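Cytochrome P450 (Novosphingobium aromaticivorans, PDB 3OFT) binds a haem group within the mostly helical fold of the cytochrome P450 superfamily, to which it belongs as CYP101C1. Local coordinates at residues G132-V137 and T388-W394; D237-A241 and N383-C387; M242-A247 and E354-L359; M275-P279 and R334-M338. One frame throughout, in Å; residues are numbered along the deposited sequence.

Interaction 1: G132-V137 and T388-W394; sequences GSCDFV and TALPLVW
Trp394 lays its indole over the backbone of Gly132 and Ser133, and this is the tightly packed end of the contact. Gly132 CA stands 3.6 Å from the centroid of the five-membered ring, 19° off its normal, a CH-pi contact over the face. With CG of Trp394 placed between its own backbone N and carbonyl carbon (chi1 62°), the ring folds back across the neighbouring strand, and its NE1 bonds Arg129 O. The six-membered ring presents its edge to Cys134 SG, which lies 3.7 Å from Trp394 CZ3. Further along the same face, Phe136 runs beside Leu390, with CD2 of the ring 3.8 Å from CD2 of the leucine, while Leu392 CD1 comes to 3.7 Å from Phe136 CD1. Helix 221-252 packs on Phe136, Leu390 and Leu392.

The other face, with Ser133, Asp135, Pro391 and Val393, is looser: Ser133 CB and Val393 CG1 are 4.2 Å apart, and Asp135 is exposed. Between the faces run four antiparallel backbone bonds, from Trp394 N to Gly132 O at one end to Phe136 N to Leu390 O (3.0 Å) at the other. Beyond them water 1 accepts from both Val137 N and Leu390 N, bridging the two segments where the helix begins. Backbone groups facing across the contact thus pair or meet water, and side-chain packing on one face joins this small sheet to the helical core.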
# COMPACT_ATOMS: atom_id res chain seq x y z
N GLY A 132 -9.13 25.40 10.52
CA GLY A 132 -10.38 25.37 9.76
C GLY A 132 -10.27 24.89 8.33
O GLY A 132 -11.25 24.87 7.59
N SER A 133 -9.06 24.51 7.91
CA SER A 133 -8.83 23.95 6.61
C SER A 133 -7.48 23.26 6.57
O SER A 133 -6.61 23.51 7.40
CB SER A 133 -8.88 25.04 5.54
OG SER A 133 -7.76 25.87 5.65
N CYS A 134 -7.30 22.36 5.61
CA CYS A 134 -5.98 21.77 5.40
C CYS A 134 -5.90 21.24 4.00
O CYS A 134 -6.93 21.05 3.35
CB CYS A 134 -5.67 20.65 6.42
SG CYS A 134 -6.72 19.18 6.24
N ASP A 135 -4.67 21.02 3.55
CA ASP A 135 -4.42 20.23 2.35
C ASP A 135 -4.09 18.86 2.92
O ASP A 135 -2.96 18.59 3.31
CB ASP A 135 -3.27 20.87 1.54
CG ASP A 135 -3.59 22.31 1.09
OD1 ASP A 135 -2.83 23.25 1.46
OD2 ASP A 135 -4.63 22.51 0.41
N PHE A 136 -5.09 18.00 2.97
CA PHE A 136 -5.02 16.79 3.78
C PHE A 136 -3.90 15.84 3.35
O PHE A 136 -3.31 15.18 4.19
CB PHE A 136 -6.35 16.06 3.77
CG PHE A 136 -6.39 14.85 4.66
CD1 PHE A 136 -6.74 14.98 5.99
CD2 PHE A 136 -6.03 13.57 4.18
CE1 PHE A 136 -6.76 13.88 6.84
CE2 PHE A 136 -6.05 12.46 5.01
CZ PHE A 136 -6.44 12.62 6.36
N VAL A 137 -3.63 15.75 2.06
CA VAL A 137 -2.57 14.88 1.58
C VAL A 137 -1.22 15.37 2.11
O VAL A 137 -0.46 14.58 2.68
CB VAL A 137 -2.54 14.74 0.04
CG1 VAL A 137 -1.28 14.00 -0.44
CG2 VAL A 137 -3.81 14.07 -0.46
N THR A 388 -3.70 13.26 -4.78
CA THR A 388 -2.58 14.21 -4.75
C THR A 388 -3.02 15.54 -4.14
O THR A 388 -2.17 16.30 -3.67
CB THR A 388 -2.02 14.43 -6.16
OG1 THR A 388 -3.09 14.78 -7.05
CG2 THR A 388 -1.36 13.15 -6.67
N ALA A 389 -4.31 15.85 -4.18
CA ALA A 389 -4.82 16.97 -3.34
C ALA A 389 -6.20 16.64 -2.80
O ALA A 389 -7.08 16.09 -3.50
CB ALA A 389 -4.83 18.33 -4.08
N LEU A 390 -6.36 16.97 -1.53
CA LEU A 390 -7.60 16.79 -0.84
C LEU A 390 -7.87 17.97 0.10
O LEU A 390 -7.54 17.93 1.26
CB LEU A 390 -7.56 15.44 -0.08
CG LEU A 390 -8.77 15.02 0.74
CD1 LEU A 390 -10.08 15.11 -0.09
CD2 LEU A 390 -8.53 13.60 1.30
N PRO A 391 -8.48 19.04 -0.44
CA PRO A 391 -8.67 20.25 0.35
C PRO A 391 -9.95 20.15 1.19
O PRO A 391 -11.06 20.07 0.64
CB PRO A 391 -8.83 21.33 -0.74
CG PRO A 391 -9.49 20.61 -1.89
CD PRO A 391 -8.91 19.19 -1.85
N LEU A 392 -9.77 20.17 2.52
CA LEU A 392 -10.86 20.07 3.48
C LEU A 392 -11.09 21.40 4.17
O LEU A 392 -10.16 22.19 4.26
CB LEU A 392 -10.51 19.02 4.55
CG LEU A 392 -10.22 17.62 3.97
CD1 LEU A 392 -9.92 16.64 5.11
CD2 LEU A 392 -11.40 17.13 3.13
N VAL A 393 -12.31 21.61 4.67
CA VAL A 393 -12.70 22.78 5.43
C VAL A 393 -13.63 22.34 6.56
O VAL A 393 -14.31 21.29 6.46
CB VAL A 393 -13.39 23.87 4.53
CG1 VAL A 393 -12.45 24.39 3.47
CG2 VAL A 393 -14.71 23.33 3.87
N TRP A 394 -13.60 23.09 7.65
CA TRP A 394 -14.44 22.86 8.81
C TRP A 394 -14.51 24.13 9.65
O TRP A 394 -13.71 25.06 9.48
CB TRP A 394 -13.95 21.65 9.64
CG TRP A 394 -12.58 21.85 10.19
CD1 TRP A 394 -12.26 22.41 11.39
CD2 TRP A 394 -11.34 21.50 9.55
NE1 TRP A 394 -10.87 22.44 11.54
CE2 TRP A 394 -10.30 21.89 10.42
CE3 TRP A 394 -11.01 20.91 8.31
CZ2 TRP A 394 -8.94 21.71 10.12
CZ3 TRP A 394 -9.64 20.73 8.00
CH2 TRP A 394 -8.63 21.13 8.91
O HOH W 1 -3.84 18.14 -0.18

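Interaction 2: D237-A241 and N383-C387; sequences DTVAA and NVGAC. With HEM (protoporphyrin IX containing Fe), chain D; HX2 ((2R,5R)-hexane-2,5-diol), chain E.
Val384 pushes its two methyls against a turn of the long helix 221-252. CG1, anti to the backbone N (chi1 179°), rests over the main chain, 3.7 Å from Asp237 O and 3.9 Å from Ala241 CB. The other methyl, CG2, lies 3.5 Å from Asp237 OD2, a plain van der Waals contact with the carboxylate. One turn further on, Ala241 CB nestles against the start of the strand and the residue before it, 3.8 Å from Ala386 CB and 3.3 Å from Gly385 O. No direct hydrogen bond crosses here; instead water 2 donates to Ala241 O and accepts from Cys387 N, stitching helix to strand.

The other side of the helix faces the ligands. Thr238 sets CB 3.5 Å from HEM C3B, and its OG1 is tied to Gly234 O, at the place where the amides of Thr238 and Val239 lack the usual helical bond. Asn383 CB touches the diol, and water 3, bound to the haem iron at 2.4 Å, also meets HX2 O2. A kinked helix carrying the Asp-Thr pair of the (A/G)Gx(D/E)T motif, passing over the haem beside a ligand pocket, is the hallmark of the P450 distal site.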
# COMPACT_ATOMS: atom_id res chain seq x y z
N ASP A 237 3.91 4.87 1.40
CA ASP A 237 2.94 5.36 0.39
C ASP A 237 1.61 4.64 0.48
O ASP A 237 0.58 5.23 0.20
CB ASP A 237 3.49 5.26 -1.05
CG ASP A 237 3.95 3.86 -1.44
OD1 ASP A 237 3.81 2.91 -0.64
OD2 ASP A 237 4.52 3.70 -2.56
N THR A 238 1.62 3.35 0.85
CA THR A 238 0.35 2.58 0.92
C THR A 238 -0.58 3.14 2.01
O THR A 238 -1.78 3.34 1.78
CB THR A 238 0.62 1.11 1.28
OG1 THR A 238 1.51 1.09 2.42
CG2 THR A 238 1.26 0.35 0.10
N VAL A 239 -0.00 3.43 3.18
CA VAL A 239 -0.78 3.95 4.31
C VAL A 239 -1.21 5.39 4.02
O VAL A 239 -2.37 5.73 4.24
CB VAL A 239 -0.05 3.81 5.65
CG1 VAL A 239 -0.83 4.51 6.80
CG2 VAL A 239 0.09 2.29 6.00
N ALA A 240 -0.32 6.19 3.43
CA ALA A 240 -0.71 7.51 3.04
C ALA A 240 -1.92 7.47 2.08
O ALA A 240 -2.86 8.28 2.22
CB ALA A 240 0.50 8.25 2.42
N ALA A 241 -1.88 6.56 1.12
CA ALA A 241 -2.93 6.49 0.10
C ALA A 241 -4.26 6.08 0.72
O ALA A 241 -5.29 6.70 0.46
CB ALA A 241 -2.56 5.50 -1.01
N ASN A 383 1.94 2.42 -9.26
CA ASN A 383 1.76 1.18 -8.52
C ASN A 383 0.95 1.38 -7.25
O ASN A 383 0.29 0.46 -6.83
CB ASN A 383 3.10 0.54 -8.18
CG ASN A 383 3.97 0.34 -9.42
OD1 ASN A 383 3.47 0.01 -10.51
ND2 ASN A 383 5.28 0.62 -9.29
N VAL A 384 1.00 2.57 -6.65
CA VAL A 384 0.15 2.85 -5.47
C VAL A 384 -0.60 4.15 -5.78
O VAL A 384 -0.06 5.24 -5.61
CB VAL A 384 0.99 3.04 -4.18
CG1 VAL A 384 0.07 3.36 -2.98
CG2 VAL A 384 1.84 1.80 -3.88
N GLY A 385 -1.83 4.02 -6.28
CA GLY A 385 -2.68 5.15 -6.61
C GLY A 385 -3.08 5.92 -5.37
O GLY A 385 -3.16 5.35 -4.27
N ALA A 386 -3.28 7.22 -5.52
CA ALA A 386 -3.51 8.07 -4.36
C ALA A 386 -4.11 9.42 -4.74
O ALA A 386 -3.97 9.87 -5.89
CB ALA A 386 -2.17 8.27 -3.54
N CYS A 387 -4.82 10.03 -3.78
CA CYS A 387 -5.09 11.46 -3.86
C CYS A 387 -3.79 12.26 -3.90
O CYS A 387 -2.88 11.98 -3.14
CB CYS A 387 -5.92 11.89 -2.64
SG CYS A 387 -7.53 11.28 -2.71
CHA HEM D . 3.07 -6.80 0.87
CHB HEM D . -0.58 -3.61 0.43
CHC HEM D . 0.69 -1.61 4.64
CHD HEM D . 4.84 -4.04 4.52
C1A HEM D . 1.93 -6.14 0.45
C2A HEM D . 1.14 -6.54 -0.70
C3A HEM D . 0.13 -5.69 -0.84
C4A HEM D . 0.26 -4.67 0.20
CMA HEM D . -0.91 -5.75 -1.98
CAA HEM D . 1.40 -7.79 -1.58
CBA HEM D . 2.46 -7.43 -2.60
CGA HEM D . 2.71 -8.56 -3.59
O1A HEM D . 3.67 -8.42 -4.41
O2A HEM D . 1.99 -9.60 -3.62
C1B HEM D . -0.58 -2.78 1.55
C2B HEM D . -1.57 -1.79 1.86
C3B HEM D . -1.20 -1.24 3.04
C4B HEM D . 0.02 -1.89 3.48
CMB HEM D . -2.79 -1.47 0.98
CAB HEM D . -1.81 -0.12 3.88
CBB HEM D . -2.90 0.58 3.50
C1C HEM D . 1.92 -2.06 5.03
C2C HEM D . 2.62 -1.73 6.26
C3C HEM D . 3.81 -2.40 6.19
C4C HEM D . 3.82 -3.22 5.00
CMC HEM D . 2.10 -0.75 7.36
CAC HEM D . 4.98 -2.48 7.19
CBC HEM D . 5.31 -1.48 8.00
C1D HEM D . 4.73 -5.01 3.58
C2D HEM D . 5.78 -5.99 3.30
C3D HEM D . 5.20 -6.86 2.20
C4D HEM D . 3.91 -6.33 1.87
CMD HEM D . 7.16 -6.14 4.03
CAD HEM D . 5.94 -8.07 1.58
CBD HEM D . 5.30 -9.33 2.20
CGD HEM D . 5.89 -10.52 1.44
O1D HEM D . 6.47 -10.37 0.34
O2D HEM D . 5.76 -11.66 1.90
NA HEM D . 1.35 -5.00 0.99
NB HEM D . 0.33 -2.84 2.58
NC HEM D . 2.65 -3.00 4.32
ND HEM D . 3.67 -5.22 2.71
FE HEM D . 1.96 -4.06 2.69
C1 HX2 E . 6.10 -2.12 -6.12
O1 HX2 E . 4.01 -2.42 -7.36
C2 HX2 E . 4.57 -1.95 -6.12
O2 HX2 E . 4.16 -1.98 -1.19
C3 HX2 E . 3.88 -2.57 -4.90
C4 HX2 E . 4.45 -2.07 -3.57
C5 HX2 E . 3.49 -2.33 -2.40
C6 HX2 E . 3.11 -3.82 -2.33
O HOH W 2 -5.11 9.05 -1.10
O HOH W 3 3.24 -2.53 1.38

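Interaction 3: M242-A247 and E354-L359; sequences MIGMVA and EVIVFL
Glu354 O accepts the helical bond from Phe358 N at 2.9 Å, and from the facing helix Ile243 CD1 comes to 4.2 Å from that same oxygen. Two long helices of the P450 core meet here: 221-252, the long distal helix, and 348-365, the L helix. Their segments run in roughly the same direction, crossing at -39° with axes 10.6 Å apart; no hydrogen bond crosses, and the side chains that meet are apolar.

Phe358 is the centrepiece. With CG anti to the backbone N (chi1 169°), the ring reaches across to helix 221-252, where Ile243 lies over one face: CG2 stands 4.0 Å from the ring centroid, only 7° off the normal. Ile243 CD1 meanwhile bends back to the root of the same side chain, 3.8 Å from Phe358 CB. Phe140 and Trp362 add further aromatic neighbours around the ring. Toward the haem, Val355 CG2 lies 3.9 Å from Met242 CG; Met242 itself touches the haem.

Val246 holds the middle by dividing its methyls: CG2 leans on Val355, whereas CG1 lies at the edge of the Phe358 ring, in its plane, and presses 3.6 Å from Leu359 CD2.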
# COMPACT_ATOMS: atom_id res chain seq x y z
N MET A 242 -4.21 5.08 1.58
CA MET A 242 -5.43 4.55 2.20
C MET A 242 -6.06 5.60 3.13
O MET A 242 -7.29 5.79 3.11
CB MET A 242 -5.15 3.25 2.95
CG MET A 242 -6.47 2.56 3.52
SD MET A 242 -7.78 2.24 2.32
CE MET A 242 -7.04 0.84 1.42
N ILE A 243 -5.23 6.27 3.93
CA ILE A 243 -5.73 7.28 4.87
C ILE A 243 -6.37 8.41 4.08
O ILE A 243 -7.44 8.90 4.47
CB ILE A 243 -4.63 7.82 5.86
CG1 ILE A 243 -4.19 6.74 6.88
CG2 ILE A 243 -5.04 9.11 6.62
CD1 ILE A 243 -5.29 6.07 7.64
N GLY A 244 -5.72 8.82 2.99
CA GLY A 244 -6.32 9.86 2.10
C GLY A 244 -7.68 9.44 1.53
O GLY A 244 -8.62 10.25 1.51
N MET A 245 -7.80 8.17 1.11
CA MET A 245 -9.04 7.69 0.52
C MET A 245 -10.16 7.64 1.58
O MET A 245 -11.33 7.94 1.30
CB MET A 245 -8.84 6.28 -0.05
CG MET A 245 -8.10 6.22 -1.38
SD MET A 245 -8.70 7.37 -2.64
CE MET A 245 -10.46 7.32 -2.50
N VAL A 246 -9.77 7.21 2.78
CA VAL A 246 -10.70 7.19 3.93
C VAL A 246 -11.21 8.60 4.27
O VAL A 246 -12.43 8.82 4.49
CB VAL A 246 -10.07 6.51 5.14
CG1 VAL A 246 -10.99 6.76 6.38
CG2 VAL A 246 -9.95 4.96 4.84
N ALA A 247 -10.29 9.55 4.31
CA ALA A 247 -10.71 10.96 4.57
C ALA A 247 -11.58 11.52 3.45
O ALA A 247 -12.53 12.26 3.73
CB ALA A 247 -9.48 11.88 4.79
N GLU A 354 -4.00 1.12 12.05
CA GLU A 354 -3.75 2.52 11.71
C GLU A 354 -5.02 3.21 11.17
O GLU A 354 -5.30 4.36 11.53
CB GLU A 354 -2.65 2.63 10.67
CG GLU A 354 -1.28 2.18 11.20
CD GLU A 354 -0.20 2.16 10.09
OE1 GLU A 354 0.76 2.90 10.15
OE2 GLU A 354 -0.32 1.38 9.12
N VAL A 355 -5.76 2.52 10.31
CA VAL A 355 -7.00 3.11 9.75
C VAL A 355 -8.04 3.30 10.87
O VAL A 355 -8.70 4.36 10.95
CB VAL A 355 -7.60 2.27 8.60
CG1 VAL A 355 -9.05 2.78 8.22
CG2 VAL A 355 -6.65 2.33 7.38
N ILE A 356 -8.20 2.28 11.71
CA ILE A 356 -9.11 2.40 12.90
C ILE A 356 -8.71 3.55 13.82
O ILE A 356 -9.53 4.36 14.25
CB ILE A 356 -9.15 1.06 13.69
CG1 ILE A 356 -9.93 0.02 12.88
CG2 ILE A 356 -9.71 1.28 15.13
CD1 ILE A 356 -9.77 -1.47 13.38
N VAL A 357 -7.43 3.67 14.12
CA VAL A 357 -6.99 4.73 15.02
C VAL A 357 -7.19 6.13 14.39
O VAL A 357 -7.55 7.12 15.09
CB VAL A 357 -5.54 4.36 15.43
CG1 VAL A 357 -4.47 5.39 15.11
CG2 VAL A 357 -5.55 3.71 16.81
N PHE A 358 -6.98 6.20 13.08
CA PHE A 358 -7.26 7.41 12.32
C PHE A 358 -8.73 7.81 12.42
O PHE A 358 -9.06 8.97 12.73
CB PHE A 358 -6.84 7.27 10.84
CG PHE A 358 -7.37 8.38 10.01
CD1 PHE A 358 -6.88 9.67 10.18
CD2 PHE A 358 -8.43 8.18 9.13
CE1 PHE A 358 -7.41 10.72 9.49
CE2 PHE A 358 -8.97 9.23 8.43
CZ PHE A 358 -8.46 10.51 8.60
N LEU A 359 -9.62 6.85 12.20
CA LEU A 359 -11.05 7.11 12.29
C LEU A 359 -11.40 7.54 13.71
O LEU A 359 -12.16 8.48 13.90
CB LEU A 359 -11.86 5.87 11.90
CG LEU A 359 -11.79 5.49 10.40
CD1 LEU A 359 -12.31 4.09 10.11
CD2 LEU A 359 -12.55 6.53 9.59

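Interaction 4: M275-P279 and R334-M338; sequences MRRYP and RHTTM. With HEM (protoporphyrin IX containing Fe), chain D.
Thr337 gives its hydroxyl to Met275 O, OG1 lying 2.7 Å from the carbonyl oxygen and 41° out of the carbonyl plane. This is the single hydrogen bond between the two segments, and it reaches the last turn of helix 267-277. OG1 sits beside the backbone N, anti to the carbonyl carbon (chi1 -61°), which places CG2 3.5 Å from the same oxygen and 4.0 Å from HEM CMB. Pro279 CB closes in on OG1 at 3.6 Å, and Asn312 ND2 adds a weak bond to it. Met275 itself is largely covered through its backbone, beside His335 and Thr337, while its side chain turns to Met242, Ala351 and Val355.

The second grip pairs Arg276 with His335. The aliphatic part of the arginine lies over one face of the imidazole, with CG 3.8 Å from the ring centroid and offset toward CD2, while the guanidinium stands nearly perpendicular to the ring (87°) and leads away. It forms a salt bridge with Glu273, the pairing of the ExxR motif in the P450 K helix, with Arg328 close by, as in the family's Glu-Arg-Arg triad. The imidazole is held from within its own loop: Thr337 N donates to His335 ND1 at 3.3 Å, in the ring plane. Met338 turns its SD and CE to the haem, CE being 3.6 Å from HEM NB.

Because ND1 accepts a hydrogen bond, His335 is probably neutral. Arg276 packs on it through its methylenes, its guanidinium engaged by Glu273 and Pro321 O. The threonine bond ties the K helix to the loop lining the haem.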
# COMPACT_ATOMS: atom_id res chain seq x y z
N MET A 275 -11.44 -0.17 3.46
CA MET A 275 -10.21 -0.79 2.90
C MET A 275 -10.53 -1.68 1.70
O MET A 275 -9.79 -1.70 0.71
CB MET A 275 -9.38 -1.51 3.96
CG MET A 275 -8.87 -0.53 5.02
SD MET A 275 -8.05 -1.25 6.48
CE MET A 275 -6.50 -1.73 5.73
N ARG A 276 -11.67 -2.35 1.74
CA ARG A 276 -12.15 -3.17 0.62
C ARG A 276 -12.55 -2.24 -0.52
O ARG A 276 -12.31 -2.54 -1.70
CB ARG A 276 -13.38 -4.01 1.06
CG ARG A 276 -13.89 -4.94 -0.00
CD ARG A 276 -15.40 -5.25 0.15
NE ARG A 276 -16.27 -4.04 0.15
CZ ARG A 276 -16.69 -3.40 -0.94
NH1 ARG A 276 -16.29 -3.74 -2.17
NH2 ARG A 276 -17.49 -2.33 -0.80
N ARG A 277 -13.19 -1.11 -0.17
CA ARG A 277 -13.84 -0.23 -1.17
C ARG A 277 -12.82 0.58 -1.98
O ARG A 277 -13.08 0.92 -3.14
CB ARG A 277 -14.80 0.76 -0.45
CG ARG A 277 -15.45 1.86 -1.32
CD ARG A 277 -16.32 1.30 -2.47
NE ARG A 277 -16.83 2.40 -3.32
CZ ARG A 277 -16.16 3.00 -4.30
NH1 ARG A 277 -14.91 2.66 -4.58
NH2 ARG A 277 -16.72 4.00 -4.97
N TYR A 278 -11.70 0.95 -1.35
CA TYR A 278 -10.72 1.88 -1.99
C TYR A 278 -9.30 1.35 -2.15
O TYR A 278 -8.33 2.03 -1.74
CB TYR A 278 -10.66 3.26 -1.28
CG TYR A 278 -12.03 3.92 -1.23
CD1 TYR A 278 -12.62 4.43 -2.39
CD2 TYR A 278 -12.73 4.01 -0.03
CE1 TYR A 278 -13.91 5.04 -2.36
CE2 TYR A 278 -14.01 4.62 0.01
CZ TYR A 278 -14.57 5.15 -1.15
OH TYR A 278 -15.83 5.76 -1.16
N PRO A 279 -9.15 0.19 -2.82
CA PRO A 279 -7.81 -0.35 -3.00
C PRO A 279 -7.07 0.36 -4.13
O PRO A 279 -7.67 0.65 -5.20
CB PRO A 279 -8.08 -1.82 -3.38
CG PRO A 279 -9.37 -1.71 -4.24
CD PRO A 279 -10.18 -0.73 -3.36
N ARG A 334 -10.50 -12.32 1.92
CA ARG A 334 -11.25 -12.72 0.72
C ARG A 334 -11.23 -11.68 -0.39
O ARG A 334 -11.62 -11.97 -1.52
CB ARG A 334 -12.68 -13.12 1.06
CG ARG A 334 -12.72 -14.55 1.67
CD ARG A 334 -14.11 -14.92 2.14
NE ARG A 334 -15.02 -15.21 1.04
CZ ARG A 334 -16.36 -15.24 1.13
NH1 ARG A 334 -16.96 -14.97 2.29
NH2 ARG A 334 -17.09 -15.52 0.06
N HIS A 335 -10.76 -10.48 -0.10
CA HIS A 335 -10.53 -9.54 -1.19
C HIS A 335 -9.02 -9.29 -1.31
O HIS A 335 -8.21 -9.97 -0.66
CB HIS A 335 -11.36 -8.24 -1.03
CG HIS A 335 -11.04 -7.46 0.22
ND1 HIS A 335 -9.93 -6.67 0.34
CD2 HIS A 335 -11.74 -7.31 1.37
CE1 HIS A 335 -9.91 -6.11 1.55
NE2 HIS A 335 -11.02 -6.45 2.17
N THR A 336 -8.65 -8.36 -2.16
CA THR A 336 -7.27 -8.29 -2.65
C THR A 336 -6.56 -7.00 -2.27
O THR A 336 -5.46 -6.72 -2.77
CB THR A 336 -7.25 -8.65 -4.16
OG1 THR A 336 -7.81 -9.97 -4.32
CG2 THR A 336 -5.83 -8.71 -4.73
N THR A 337 -7.13 -6.20 -1.35
CA THR A 337 -6.46 -4.94 -0.96
C THR A 337 -5.01 -5.20 -0.49
O THR A 337 -4.09 -4.44 -0.84
CB THR A 337 -7.24 -4.15 0.12
OG1 THR A 337 -8.52 -3.81 -0.41
CG2 THR A 337 -6.47 -2.84 0.49
N MET A 338 -4.82 -6.29 0.26
CA MET A 338 -3.54 -6.62 0.83
C MET A 338 -2.82 -7.72 0.03
O MET A 338 -1.81 -8.23 0.47
CB MET A 338 -3.76 -7.06 2.28
CG MET A 338 -4.61 -6.07 3.11
SD MET A 338 -3.91 -4.43 3.17
CE MET A 338 -2.39 -4.81 3.86
CHA HEM D . 3.07 -6.80 0.87
CHB HEM D . -0.58 -3.61 0.43
CHC HEM D . 0.69 -1.61 4.64
CHD HEM D . 4.84 -4.04 4.52
C1A HEM D . 1.93 -6.14 0.45
C2A HEM D . 1.14 -6.54 -0.70
C3A HEM D . 0.13 -5.69 -0.84
C4A HEM D . 0.26 -4.67 0.20
CMA HEM D . -0.91 -5.75 -1.98
CAA HEM D . 1.40 -7.79 -1.58
CBA HEM D . 2.46 -7.43 -2.60
CGA HEM D . 2.71 -8.56 -3.59
O1A HEM D . 3.67 -8.42 -4.41
O2A HEM D . 1.99 -9.60 -3.62
C1B HEM D . -0.58 -2.78 1.55
C2B HEM D . -1.57 -1.79 1.86
C3B HEM D . -1.20 -1.24 3.04
C4B HEM D . 0.02 -1.89 3.48
CMB HEM D . -2.79 -1.47 0.98
CAB HEM D . -1.81 -0.12 3.88
CBB HEM D . -2.90 0.58 3.50
C1C HEM D . 1.92 -2.06 5.03
C2C HEM D . 2.62 -1.73 6.26
C3C HEM D . 3.81 -2.40 6.19
C4C HEM D . 3.82 -3.22 5.00
CMC HEM D . 2.10 -0.75 7.36
CAC HEM D . 4.98 -2.48 7.19
CBC HEM D . 5.31 -1.48 8.00
C1D HEM D . 4.73 -5.01 3.58
C2D HEM D . 5.78 -5.99 3.30
C3D HEM D . 5.20 -6.86 2.20
C4D HEM D . 3.91 -6.33 1.87
CMD HEM D . 7.16 -6.14 4.03
CAD HEM D . 5.94 -8.07 1.58
CBD HEM D . 5.30 -9.33 2.20
CGD HEM D . 5.89 -10.52 1.44
O1D HEM D . 6.47 -10.37 0.34
O2D HEM D . 5.76 -11.66 1.90
NA HEM D . 1.35 -5.00 0.99
NB HEM D . 0.33 -2.84 2.58
NC HEM D . 2.65 -3.00 4.32
ND HEM D . 3.67 -5.22 2.71
FE HEM D . 1.96 -4.06 2.69
O HOH W 3 3.24 -2.53 1.38

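Helix 221-252 runs through the set: interactions 2 and 3 lie on successive turns of it, and side chains of interaction 1 pack on its later part. Phe136 CE2 lies 3.5 Å from Ala247 CB on that helix, and its ring also meets Phe358 of helix 348-365. Strand 386-394 likewise serves both interaction 1 and interaction 2, whose centres are about 17 Å apart. Met242 links interaction 3 to interaction 4, its CE 3.8 Å from Thr337 CG2. Interactions 2, 3 and 4 are buried near the haem, whereas interaction 1, partly exposed, lies at the margin. Chemistry follows place: backbone pairing in the outer sheet, apolar side-chain packing between helices, a water bridge between helix and strand, and one threonine bond where a loop passes the haem.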